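Local coordinates for enoyl-acyl carrier protein reductase (Uncultured bacterium, PDB 6KI9) that probably reduces the enoyl double bond of acyl chains carried on acyl carrier protein, the last step of each fatty acid elongation cycle, at residues Phe307-Ala312 with Asp396-Leu401. Sequence-based numbering, arbitrary orientation.
Sequences FPLLKA and DVLSAL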
ATOM      1  N   PHE A 307     -12.178   1.883 -13.004  1.00 16.05           N
ATOM      2  CA  PHE A 307     -12.725   1.930 -14.356  1.00 13.60           C
ATOM      3  C   PHE A 307     -12.587   3.282 -15.082  1.00 14.58           C
ATOM      4  O   PHE A 307     -12.291   3.301 -16.293  1.00 17.32           O
ATOM      5  CB  PHE A 307     -14.188   1.483 -14.322  1.00 15.23           C
ATOM      6  CG  PHE A 307     -14.348   0.042 -13.955  1.00 15.63           C
ATOM      7  CD1 PHE A 307     -13.905  -0.951 -14.808  1.00 21.31           C
ATOM      8  CD2 PHE A 307     -14.937  -0.322 -12.760  1.00 15.90           C
ATOM      9  CE1 PHE A 307     -14.050  -2.283 -14.474  1.00 22.53           C
ATOM     10  CE2 PHE A 307     -15.073  -1.655 -12.413  1.00 17.44           C
ATOM     11  CZ  PHE A 307     -14.640  -2.632 -13.272  1.00 19.43           C
ATOM     12  N   PRO A 308     -12.785   4.410 -14.366  1.00 15.37           N
ATOM     13  CA  PRO A 308     -12.651   5.693 -15.078  1.00 16.90           C
ATOM     14  C   PRO A 308     -11.251   5.979 -15.622  1.00 16.79           C
ATOM     15  O   PRO A 308     -11.069   6.938 -16.392  1.00 17.95           O
ATOM     16  CB  PRO A 308     -13.023   6.719 -14.008  1.00 17.46           C
ATOM     17  CG  PRO A 308     -13.960   6.002 -13.132  1.00 18.90           C
ATOM     18  CD  PRO A 308     -13.361   4.616 -13.025  1.00 21.31           C
ATOM     19  N   LEU A 309     -10.265   5.170 -15.235  1.00 15.12           N
ATOM     20  CA  LEU A 309      -8.940   5.308 -15.824  1.00 15.29           C
ATOM     21  C   LEU A 309      -9.025   5.214 -17.349  1.00 14.79           C
ATOM     22  O   LEU A 309      -8.275   5.893 -18.054  1.00 17.34           O
ATOM     23  CB  LEU A 309      -7.978   4.249 -15.264  1.00 14.87           C
ATOM     24  CG  LEU A 309      -6.570   4.252 -15.859  1.00 15.21           C
ATOM     25  CD1 LEU A 309      -5.849   5.555 -15.534  1.00 16.26           C
ATOM     26  CD2 LEU A 309      -5.758   3.058 -15.353  1.00 17.56           C
ATOM     27  N   LEU A 310      -9.966   4.414 -17.858  1.00 17.40           N
ATOM     28  CA  LEU A 310     -10.131   4.301 -19.308  1.00 16.07           C
ATOM     29  C   LEU A 310     -10.370   5.668 -19.942  1.00 16.72           C
ATOM     30  O   LEU A 310      -9.711   6.044 -20.932  1.00 17.56           O
ATOM     31  CB  LEU A 310     -11.282   3.355 -19.645  1.00 16.03           C
ATOM     32  CG  LEU A 310     -10.895   1.889 -19.481  1.00 17.62           C
ATOM     33  CD1 LEU A 310     -12.123   0.990 -19.427  1.00 19.09           C
ATOM     34  CD2 LEU A 310      -9.980   1.493 -20.624  1.00 17.86           C
ATOM     35  N   LYS A 311     -11.271   6.433 -19.337  1.00 17.95           N
ATOM     36  CA  LYS A 311     -11.577   7.752 -19.875  1.00 19.92           C
ATOM     37  C   LYS A 311     -10.360   8.657 -19.741  1.00 20.04           C
ATOM     38  O   LYS A 311     -10.082   9.471 -20.630  1.00 19.44           O
ATOM     39  CB  LYS A 311     -12.806   8.351 -19.188  1.00 22.96           C
ATOM     40  CG  LYS A 311     -14.076   7.532 -19.443  1.00 29.06           C
ATOM     41  CD  LYS A 311     -15.341   8.247 -18.982  1.00 32.47           C
ATOM     42  CE  LYS A 311     -16.560   7.725 -19.727  1.00 37.32           C
ATOM     43  NZ  LYS A 311     -16.435   7.925 -21.200  1.00 38.17           N
ATOM     44  N   ALA A 312      -9.617   8.483 -18.650  1.00 16.08           N
ATOM     45  CA  ALA A 312      -8.427   9.287 -18.420  1.00 16.01           C
ATOM     46  C   ALA A 312      -7.422   9.028 -19.532  1.00 17.26           C
ATOM     47  O   ALA A 312      -6.795   9.972 -20.032  1.00 18.53           O
ATOM     48  CB  ALA A 312      -7.822   8.992 -17.055  1.00 16.78           C
ATOM     49  N   ASP A 396      -8.176  -6.389 -14.200  1.00 16.09           N
ATOM     50  CA  ASP A 396      -6.826  -6.954 -14.327  1.00 17.21           C
ATOM     51  C   ASP A 396      -5.973  -6.081 -15.253  1.00 17.30           C
ATOM     52  O   ASP A 396      -4.811  -5.725 -14.938  1.00 17.44           O
ATOM     53  CB  ASP A 396      -6.886  -8.401 -14.835  1.00 20.44           C
ATOM     54  CG  ASP A 396      -7.531  -9.353 -13.829  1.00 21.18           C
ATOM     55  OD1 ASP A 396      -7.302  -9.185 -12.608  1.00 25.39           O
ATOM     56  OD2 ASP A 396      -8.257 -10.278 -14.255  1.00 19.24           O
ATOM     57  N   VAL A 397      -6.552  -5.733 -16.400  1.00 15.09           N
ATOM     58  CA  VAL A 397      -5.881  -4.865 -17.361  1.00 14.81           C
ATOM     59  C   VAL A 397      -5.552  -3.515 -16.732  1.00 15.55           C
ATOM     60  O   VAL A 397      -4.406  -3.027 -16.805  1.00 15.39           O
ATOM     61  CB  VAL A 397      -6.756  -4.641 -18.611  1.00 16.20           C
ATOM     62  CG1 VAL A 397      -6.074  -3.686 -19.576  1.00 18.78           C
ATOM     63  CG2 VAL A 397      -7.067  -5.966 -19.287  1.00 17.13           C
ATOM     64  N   LEU A 398      -6.555  -2.898 -16.115  1.00 14.36           N
ATOM     65  CA  LEU A 398      -6.362  -1.556 -15.570  1.00 15.92           C
ATOM     66  C   LEU A 398      -5.413  -1.534 -14.359  1.00 15.26           C
ATOM     67  O   LEU A 398      -4.614  -0.600 -14.208  1.00 15.46           O
ATOM     68  CB  LEU A 398      -7.713  -0.938 -15.199  1.00 15.69           C
ATOM     69  CG  LEU A 398      -8.665  -0.746 -16.388  1.00 14.22           C
ATOM     70  CD1 LEU A 398      -9.915   0.009 -15.940  1.00 13.91           C
ATOM     71  CD2 LEU A 398      -7.995  -0.049 -17.561  1.00 14.38           C
ATOM     72  N   SER A 399      -5.472  -2.561 -13.512  1.00 14.36           N
ATOM     73  CA  SER A 399      -4.543  -2.628 -12.385  1.00 14.18           C
ATOM     74  C   SER A 399      -3.124  -2.724 -12.904  1.00 14.25           C
ATOM     75  O   SER A 399      -2.213  -2.055 -12.384  1.00 15.86           O
ATOM     76  CB  SER A 399      -4.842  -3.819 -11.470  1.00 14.37           C
ATOM     77  OG  SER A 399      -6.071  -3.650 -10.781  1.00 15.70           O
ATOM     78  N   ALA A 400      -2.939  -3.560 -13.927  1.00 14.45           N
ATOM     79  CA  ALA A 400      -1.613  -3.688 -14.536  1.00 14.55           C
ATOM     80  C   ALA A 400      -1.113  -2.348 -15.072  1.00 16.27           C
ATOM     81  O   ALA A 400       0.068  -1.998 -14.901  1.00 17.05           O
ATOM     82  CB  ALA A 400      -1.633  -4.726 -15.643  1.00 17.39           C
ATOM     83  N   LEU A 401      -2.011  -1.590 -15.701  1.00 15.35           N
ATOM     84  CA  LEU A 401      -1.627  -0.269 -16.202  1.00 16.77           C
ATOM     85  C   LEU A 401      -1.203   0.678 -15.079  1.00 16.86           C
ATOM     86  O   LEU A 401      -0.214   1.415 -15.214  1.00 17.12           O
ATOM     87  CB  LEU A 401      -2.775   0.360 -16.999  1.00 14.93           C
ATOM     88  CG  LEU A 401      -3.131  -0.354 -18.300  1.00 15.63           C
ATOM     89  CD1 LEU A 401      -4.194   0.443 -19.047  1.00 16.25           C
ATOM     90  CD2 LEU A 401      -1.892  -0.552 -19.156  1.00 18.91           C
TER
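Leu-398 pushes its isobutyl group between Phe-307, Leu-309 and Leu-310, joining helix 394-413 to helix 309-315 and the residues leading into it, in the helical part of this Rossmann-clan reductase. The tight part lies round its two methyls. CD1 comes up against the backbone of Phe-307, 3.8 Å from CA of that residue, and meets the ring obliquely and more loosely, 4.3 Å from Phe-307 CD1. CD2 turns to Leu-310, with 4.0 Å between Leu-398 CD2 and Leu-310 CD2, and the two leucine side chains cross at about a right angle. Leu-398 reaches in this way because a chi1 of -62° swings CG away from the carbonyl carbon, and the chain then extends straight on to CD1.

The side chains that meet are all apolar. The contact thins out toward Leu-401, which gives a single light touch, its CB 4.3 Å from Leu-309 CD2; Leu-401 also packs on Trp-321, Gln-325 and Leu-433. Beyond the leucines, Lys-311 faces solvent on one helix, while Val-397 and Ala-400 are partly exposed on the other. Phe-307 also packs on Leu-342 and Ile-346 of helix 339-351. Leu-309, with CG trans to the main-chain nitrogen (chi1 177°), extends CD2 to within 4.0 Å of Leu-398 O.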